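Side-chain contacts in glucoamylase (Thermoanaerobacterium thermosaccharolyticum, PDB 1LF6), which hydrolyses terminal alpha-1,4-linked glucose residues from the non-reducing ends of glucan chains, probably with release of beta-D-glucose: residues A[50-55]-A[131-136]; A[57-62]-A[122-127]; A[96-101]-A[106-111]. All blocks are in the same frame, centred on the assembly; numbering follows the deposited sequence.

Contact 1: residues A[50-55]-A[131-136]; sequences VWFTLA and NSLIMK
Between the two facing sheets of the N-terminal beta-sandwich, V50 and F52 on one layer meet N131 and L133 on the other. The contact is buried and made by van der Waals packing; no hydrogen bond crosses it. Its first point is V50 CG2, which lies 3.6 Å from N131 CB and equally close to the CA of the same residue. The asparagine touches mainly through CA and CB; its OD1, hydrogen-bonded to K49 N, is a more distant neighbour of the same methyl.

The second point pairs a ring with a branched chain. L133 CD1 comes to 3.6 Å from F52 CD1 and 3.8 Å from F52 CB, approaching the ring obliquely, while the two side chains cross at about a right angle. L133 has CG anti to its backbone N (chi1 177°), an arrangement that carries the methyl branches over to the opposite strand although the CB itself does not head there. T126 touches both F52 and L133, and I59 also packs on L133, extending the same apolar layer. Face-to-face packing of strand 51-55 and the residue before it on the start of strand 132-141, through side chains and without backbone pairing, is typical of a beta-sandwich core, here the super-beta-sandwich domain of a bacterial glucoamylase.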
# COMPACT_ATOMS: atom_id res chain seq x y z
N VAL A 50 -13.07 7.12 6.15
CA VAL A 50 -12.83 5.80 6.72
C VAL A 50 -12.29 4.86 5.65
O VAL A 50 -12.85 4.78 4.55
CB VAL A 50 -14.13 5.19 7.29
CG1 VAL A 50 -13.88 3.74 7.72
CG2 VAL A 50 -14.63 6.01 8.47
N TRP A 51 -11.21 4.15 5.97
CA TRP A 51 -10.60 3.19 5.05
C TRP A 51 -10.56 1.85 5.75
O TRP A 51 -10.37 1.80 6.96
CB TRP A 51 -9.16 3.58 4.72
CG TRP A 51 -8.96 4.80 3.90
CD1 TRP A 51 -8.66 4.86 2.57
CD2 TRP A 51 -8.96 6.15 4.37
NE1 TRP A 51 -8.45 6.16 2.18
CE2 TRP A 51 -8.63 6.98 3.27
CE3 TRP A 51 -9.20 6.75 5.61
CZ2 TRP A 51 -8.53 8.37 3.38
CZ3 TRP A 51 -9.10 8.13 5.72
CH2 TRP A 51 -8.77 8.93 4.61
N PHE A 52 -10.72 0.76 5.01
CA PHE A 52 -10.65 -0.57 5.60
C PHE A 52 -9.79 -1.50 4.75
O PHE A 52 -9.56 -1.24 3.57
CB PHE A 52 -12.05 -1.19 5.75
CG PHE A 52 -12.73 -1.48 4.44
CD1 PHE A 52 -13.50 -0.51 3.81
CD2 PHE A 52 -12.58 -2.73 3.83
CE1 PHE A 52 -14.12 -0.77 2.59
CE2 PHE A 52 -13.20 -2.99 2.61
CZ PHE A 52 -13.97 -2.01 1.98
N THR A 53 -9.30 -2.56 5.38
CA THR A 53 -8.48 -3.56 4.69
C THR A 53 -8.98 -4.92 5.16
O THR A 53 -9.53 -5.04 6.25
CB THR A 53 -6.97 -3.43 5.04
OG1 THR A 53 -6.77 -3.64 6.45
CG2 THR A 53 -6.46 -2.06 4.67
N LEU A 54 -8.80 -5.94 4.31
CA LEU A 54 -9.23 -7.29 4.64
C LEU A 54 -8.03 -8.23 4.59
O LEU A 54 -7.15 -8.09 3.74
CB LEU A 54 -10.28 -7.77 3.62
CG LEU A 54 -11.52 -6.89 3.41
CD1 LEU A 54 -12.39 -7.49 2.30
CD2 LEU A 54 -12.30 -6.78 4.71
N ALA A 55 -8.01 -9.20 5.50
CA ALA A 55 -6.92 -10.17 5.57
C ALA A 55 -7.39 -11.40 6.33
O ALA A 55 -8.10 -11.29 7.33
CB ALA A 55 -5.70 -9.55 6.25
N ASN A 131 -18.86 8.58 8.52
CA ASN A 131 -17.73 7.75 8.94
C ASN A 131 -18.09 6.44 9.63
O ASN A 131 -17.93 6.30 10.85
CB ASN A 131 -16.80 8.57 9.83
CG ASN A 131 -16.34 9.85 9.16
OD1 ASN A 131 -15.93 9.84 8.01
ND2 ASN A 131 -16.40 10.96 9.88
N SER A 132 -18.55 5.46 8.86
CA SER A 132 -18.90 4.16 9.43
C SER A 132 -18.58 3.01 8.49
O SER A 132 -18.77 3.11 7.27
CB SER A 132 -20.39 4.12 9.80
OG SER A 132 -21.19 3.97 8.64
N LEU A 133 -18.08 1.93 9.06
CA LEU A 133 -17.74 0.73 8.31
C LEU A 133 -18.88 -0.25 8.51
O LEU A 133 -19.34 -0.45 9.64
CB LEU A 133 -16.43 0.11 8.82
CG LEU A 133 -16.02 -1.20 8.14
CD1 LEU A 133 -15.72 -0.94 6.67
CD2 LEU A 133 -14.79 -1.77 8.84
N ILE A 134 -19.32 -0.88 7.43
CA ILE A 134 -20.44 -1.81 7.50
C ILE A 134 -20.05 -3.22 7.11
O ILE A 134 -19.29 -3.43 6.17
CB ILE A 134 -21.57 -1.35 6.56
CG1 ILE A 134 -21.99 0.08 6.92
CG2 ILE A 134 -22.75 -2.30 6.67
CD1 ILE A 134 -22.81 0.77 5.85
N MET A 135 -20.58 -4.19 7.84
CA MET A 135 -20.33 -5.60 7.55
C MET A 135 -21.59 -6.40 7.77
O MET A 135 -22.02 -6.60 8.91
CB MET A 135 -19.22 -6.19 8.43
CG MET A 135 -19.10 -7.71 8.26
SD MET A 135 -17.94 -8.53 9.36
CE MET A 135 -18.72 -8.22 10.96
N LYS A 136 -22.19 -6.86 6.68
CA LYS A 136 -23.37 -7.70 6.80
C LYS A 136 -22.81 -9.10 6.85
O LYS A 136 -21.90 -9.45 6.09
CB LYS A 136 -24.29 -7.54 5.59
CG LYS A 136 -25.58 -8.35 5.68
CD LYS A 136 -26.59 -7.89 4.64
CE LYS A 136 -27.96 -8.50 4.88
NZ LYS A 136 -28.97 -8.00 3.90

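Contact 2: residues A[57-62]-A[122-127]; sequences GAISEV and KDIFTD
K122 reaches across to G57 with its ammonium group, and this is the one direct hydrogen bond of the contact: K122 NZ donates to G57 O over 2.9 Å. The nitrogen lies in the carbonyl plane, with a C=O...N angle of 146°. The lysine chain runs extended beyond CG, which carries NZ across to the opposite backbone. The same carbonyl oxygen is also held by N111 ND2, and a buried acceptor is thus gripped twice.

A water adds an indirect bridge. It accepts from K122 NZ at 2.9 Å and from I59 N at 3.1 Å, tying the ammonium group to the backbone two residues beyond the glycine. The charge itself has a salt-bridge partner in E89 OE2, and this carboxylate would probably help to keep the buried lysine protonated.

G57 sits in the tight turn between strands 51-55 and 58-63, where the backbone takes a positive phi (75°), a conformation glycine adopts more easily than other residues. Strand 58-63 belongs to one sheet of the beta-sandwich and strand 118-126 to the other, and the separation of I59 CA from I124 CA, 8.4 Å, is too wide for backbone pairing.

Apolar packing fills this interval. I124 CD1 meets I59 CG1 at 3.6 Å and I59 CD1 at 4.0 Å, the two side chains meeting at a slant. In I124 the CG1 branch is anti to the carbonyl carbon (chi1 -55°), and its extended continuation projects CD1 toward the other sheet. The CG2 branch of I124 adds a looser contact with I59 CD1. L54 touches both isoleucines, and L133 packs on I59. Nearer the lysine, A58 CB borders K122 NZ at 3.8 Å.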
# COMPACT_ATOMS: atom_id res chain seq x y z
N GLY A 57 -9.66 -13.54 5.79
CA GLY A 57 -11.11 -13.65 5.92
C GLY A 57 -11.78 -12.68 6.85
O GLY A 57 -12.96 -12.84 7.17
N ALA A 58 -11.07 -11.66 7.30
CA ALA A 58 -11.67 -10.70 8.21
C ALA A 58 -11.12 -9.30 8.05
O ALA A 58 -10.03 -9.08 7.52
CB ALA A 58 -11.48 -11.17 9.65
N ILE A 59 -11.91 -8.34 8.52
CA ILE A 59 -11.51 -6.95 8.48
C ILE A 59 -10.24 -6.82 9.31
O ILE A 59 -10.19 -7.30 10.44
CB ILE A 59 -12.62 -6.06 9.08
CG1 ILE A 59 -13.80 -5.99 8.11
CG2 ILE A 59 -12.07 -4.69 9.44
CD1 ILE A 59 -15.06 -5.37 8.70
N SER A 60 -9.21 -6.21 8.74
CA SER A 60 -7.97 -6.00 9.47
C SER A 60 -7.92 -4.53 9.86
O SER A 60 -8.86 -4.02 10.48
CB SER A 60 -6.76 -6.41 8.62
OG SER A 60 -6.86 -5.93 7.29
N GLU A 61 -6.84 -3.83 9.51
CA GLU A 61 -6.74 -2.41 9.87
C GLU A 61 -7.85 -1.54 9.26
O GLU A 61 -8.26 -1.74 8.12
CB GLU A 61 -5.39 -1.83 9.43
CG GLU A 61 -4.18 -2.31 10.20
CD GLU A 61 -3.58 -3.58 9.63
OE1 GLU A 61 -4.00 -4.00 8.54
OE2 GLU A 61 -2.67 -4.15 10.27
N VAL A 62 -8.32 -0.58 10.06
CA VAL A 62 -9.34 0.36 9.62
C VAL A 62 -8.79 1.73 9.97
O VAL A 62 -8.29 1.94 11.08
CB VAL A 62 -10.70 0.15 10.35
CG1 VAL A 62 -11.74 1.10 9.78
CG2 VAL A 62 -11.16 -1.29 10.18
N LYS A 122 -19.72 -12.63 4.33
CA LYS A 122 -19.71 -11.21 4.67
C LYS A 122 -19.81 -10.27 3.47
O LYS A 122 -19.40 -10.59 2.36
CB LYS A 122 -18.43 -10.87 5.45
CG LYS A 122 -18.15 -11.79 6.64
CD LYS A 122 -16.77 -11.49 7.23
CE LYS A 122 -16.48 -12.35 8.45
NZ LYS A 122 -15.11 -12.09 9.01
N ASP A 123 -20.36 -9.09 3.73
CA ASP A 123 -20.51 -8.03 2.74
C ASP A 123 -19.91 -6.83 3.45
O ASP A 123 -20.44 -6.39 4.47
CB ASP A 123 -21.99 -7.78 2.44
CG ASP A 123 -22.56 -8.77 1.45
OD1 ASP A 123 -22.05 -9.91 1.41
OD2 ASP A 123 -23.52 -8.42 0.72
N ILE A 124 -18.80 -6.32 2.92
CA ILE A 124 -18.11 -5.20 3.56
C ILE A 124 -17.90 -3.99 2.66
O ILE A 124 -17.48 -4.11 1.52
CB ILE A 124 -16.74 -5.67 4.10
CG1 ILE A 124 -16.95 -6.86 5.04
CG2 ILE A 124 -16.03 -4.53 4.82
CD1 ILE A 124 -15.67 -7.57 5.43
N PHE A 125 -18.18 -2.81 3.22
CA PHE A 125 -18.03 -1.54 2.52
C PHE A 125 -18.29 -0.43 3.53
O PHE A 125 -18.52 -0.70 4.71
CB PHE A 125 -19.02 -1.44 1.35
CG PHE A 125 -20.46 -1.50 1.77
CD1 PHE A 125 -21.17 -0.33 2.02
CD2 PHE A 125 -21.10 -2.72 1.93
CE1 PHE A 125 -22.51 -0.38 2.42
CE2 PHE A 125 -22.43 -2.78 2.33
CZ PHE A 125 -23.14 -1.61 2.58
N THR A 126 -18.24 0.82 3.09
CA THR A 126 -18.47 1.93 4.00
C THR A 126 -19.68 2.78 3.62
O THR A 126 -20.23 2.64 2.53
CB THR A 126 -17.24 2.85 4.08
OG1 THR A 126 -16.92 3.33 2.77
CG2 THR A 126 -16.04 2.08 4.64
N ASP A 127 -20.08 3.64 4.55
CA ASP A 127 -21.21 4.53 4.36
C ASP A 127 -20.69 5.76 3.61
O ASP A 127 -19.87 6.51 4.14
CB ASP A 127 -21.79 4.93 5.73
CG ASP A 127 -23.08 5.74 5.63
OD1 ASP A 127 -23.86 5.71 6.60
OD2 ASP A 127 -23.30 6.40 4.59
O HOH W 1 -14.74 -9.24 9.57

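Contact 3: residues A[96-101]-A[106-111]; sequences KVEKFT and GYKLVN
K96 O is gripped by three groups: V110 N donates to it over 3.0 Å, a water donates from 2.7 Å, and L109 CA adds a weaker C-H...O contact. The same water donates to K108 O, which also accepts from E98 N. Strands 93-99 and 107-113 pair here as an antiparallel beta-hairpin. In the return bond of the E98-K108 pair, K108 N meets E98 O at 2.8 Å, nearly in line with the carbonyl bond.

Toward the turn, F100 N donates to G106 O over 2.9 Å, although the donor stands 46° out of the carbonyl plane. The F100 side chain, with CG anti to its carbonyl carbon (chi1 -67°), folds back over the opposite strand. G106 CA lies over the ring face, 3.8 Å from the centroid of F100, as a CH-pi contact; a CB on the glycine would clash with the ring. K273 makes a cation-pi contact with F100. Replacing the phenylalanine with an alanine would probably open a gap above the G106 backbone, ending the CH-pi contact, and leave K273 without its aromatic partner.

On one side of the hairpin, V97 CG2 packs 3.7 Å from L109 CD2 and 3.8 Å from Y107 CD1, while K99 lays its aliphatic CG alongside the tyrosine ring, whose OH bonds to V40 O. On the other, E98 and K108 run side by side in a long, weak salt bridge. The chemistry implies a two-sided hairpin: on the face of V97, Y107 and L109 these side chains are buried and largely apolar, with Y107 and L109 packing on strand 51-55, while E98 and K108 put their charges on the more exposed face.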
# COMPACT_ATOMS: atom_id res chain seq x y z
N LYS A 96 -12.62 -17.07 0.80
CA LYS A 96 -12.70 -16.80 -0.63
C LYS A 96 -13.17 -15.36 -0.76
O LYS A 96 -14.17 -14.98 -0.13
CB LYS A 96 -13.73 -17.72 -1.30
CG LYS A 96 -13.46 -19.21 -1.13
CD LYS A 96 -12.15 -19.60 -1.80
CE LYS A 96 -11.80 -21.05 -1.51
NZ LYS A 96 -10.51 -21.44 -2.16
N VAL A 97 -12.47 -14.56 -1.55
CA VAL A 97 -12.85 -13.17 -1.71
C VAL A 97 -13.24 -12.83 -3.14
O VAL A 97 -12.71 -13.40 -4.09
CB VAL A 97 -11.70 -12.22 -1.28
CG1 VAL A 97 -10.53 -12.34 -2.26
CG2 VAL A 97 -12.21 -10.77 -1.22
N GLU A 98 -14.18 -11.91 -3.28
CA GLU A 98 -14.63 -11.45 -4.59
C GLU A 98 -15.25 -10.08 -4.37
O GLU A 98 -15.82 -9.83 -3.30
CB GLU A 98 -15.67 -12.41 -5.20
CG GLU A 98 -17.03 -12.37 -4.52
CD GLU A 98 -18.11 -13.08 -5.33
OE1 GLU A 98 -19.28 -13.09 -4.89
OE2 GLU A 98 -17.80 -13.63 -6.41
N LYS A 99 -15.13 -9.18 -5.34
CA LYS A 99 -15.70 -7.84 -5.20
C LYS A 99 -17.16 -7.85 -5.65
O LYS A 99 -17.58 -8.74 -6.40
CB LYS A 99 -14.91 -6.82 -6.03
CG LYS A 99 -13.41 -6.78 -5.71
CD LYS A 99 -12.77 -5.45 -6.09
CE LYS A 99 -12.90 -5.12 -7.57
NZ LYS A 99 -12.27 -6.16 -8.44
N PHE A 100 -17.93 -6.86 -5.20
CA PHE A 100 -19.34 -6.75 -5.57
C PHE A 100 -19.41 -6.71 -7.10
O PHE A 100 -20.22 -7.41 -7.71
CB PHE A 100 -19.95 -5.47 -4.98
CG PHE A 100 -20.04 -5.48 -3.47
CD1 PHE A 100 -20.22 -4.29 -2.77
CD2 PHE A 100 -19.97 -6.67 -2.75
CE1 PHE A 100 -20.32 -4.28 -1.39
CE2 PHE A 100 -20.06 -6.67 -1.36
CZ PHE A 100 -20.24 -5.48 -0.68
N THR A 101 -18.56 -5.89 -7.70
CA THR A 101 -18.48 -5.76 -9.15
C THR A 101 -17.02 -5.44 -9.50
O THR A 101 -16.21 -5.17 -8.61
CB THR A 101 -19.35 -4.62 -9.70
OG1 THR A 101 -18.80 -3.36 -9.30
CG2 THR A 101 -20.79 -4.74 -9.19
N GLY A 106 -15.99 -2.96 -3.12
CA GLY A 106 -16.86 -3.54 -2.12
C GLY A 106 -16.53 -5.02 -2.15
O GLY A 106 -16.30 -5.57 -3.22
N TYR A 107 -16.52 -5.68 -1.00
CA TYR A 107 -16.16 -7.08 -0.98
C TYR A 107 -17.12 -8.05 -0.31
O TYR A 107 -17.84 -7.71 0.63
CB TYR A 107 -14.79 -7.25 -0.31
CG TYR A 107 -13.68 -6.47 -0.96
CD1 TYR A 107 -12.79 -7.08 -1.85
CD2 TYR A 107 -13.49 -5.13 -0.66
CE1 TYR A 107 -11.75 -6.37 -2.43
CE2 TYR A 107 -12.44 -4.40 -1.23
CZ TYR A 107 -11.58 -5.03 -2.11
OH TYR A 107 -10.55 -4.31 -2.67
N LYS A 108 -17.08 -9.28 -0.81
CA LYS A 108 -17.86 -10.38 -0.29
C LYS A 108 -16.85 -11.44 0.12
O LYS A 108 -15.96 -11.80 -0.65
CB LYS A 108 -18.79 -10.95 -1.37
CG LYS A 108 -19.57 -12.18 -0.91
CD LYS A 108 -20.42 -12.75 -2.04
CE LYS A 108 -21.18 -13.97 -1.58
NZ LYS A 108 -21.96 -14.58 -2.70
N LEU A 109 -16.98 -11.93 1.35
CA LEU A 109 -16.08 -12.96 1.85
C LEU A 109 -16.87 -14.19 2.24
O LEU A 109 -17.92 -14.09 2.88
CB LEU A 109 -15.31 -12.44 3.07
CG LEU A 109 -14.23 -11.37 2.85
CD1 LEU A 109 -13.81 -10.78 4.19
CD2 LEU A 109 -13.05 -11.99 2.13
N VAL A 110 -16.38 -15.35 1.85
CA VAL A 110 -17.03 -16.60 2.19
C VAL A 110 -15.99 -17.43 2.92
O VAL A 110 -15.02 -17.89 2.32
CB VAL A 110 -17.51 -17.37 0.94
CG1 VAL A 110 -18.14 -18.70 1.36
CG2 VAL A 110 -18.51 -16.54 0.17
N ASN A 111 -16.18 -17.59 4.23
CA ASN A 111 -15.24 -18.36 5.04
C ASN A 111 -15.86 -19.70 5.39
O ASN A 111 -16.88 -19.77 6.07
CB ASN A 111 -14.88 -17.59 6.31
CG ASN A 111 -14.29 -16.23 6.02
OD1 ASN A 111 -13.71 -16.01 4.96
ND2 ASN A 111 -14.42 -15.31 6.97
O HOH W 2 -16.45 -14.29 -1.45

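From the N terminus, the chain first lays down 50-55 and, after a tight turn, 57-62, neighbouring strands of one sheet. It then reaches 96-101 and 106-111, where contact 3 closes the shortest loop, within the second sheet. Continuing through that sheet, 122-127 returns to 57-62 and closes contact 2, and 131-136 returns to 50-55 and closes contact 1. The three loops therefore sit one within another, 3 in 2 and 2 in 1, without crossing. Contacts 1 and 2 join the two layers of the sandwich side by side, their centres about 4 Å apart, whereas contact 3 pairs strands in one layer. L54, packed on Y107 and L109, brings the hairpin into the same core.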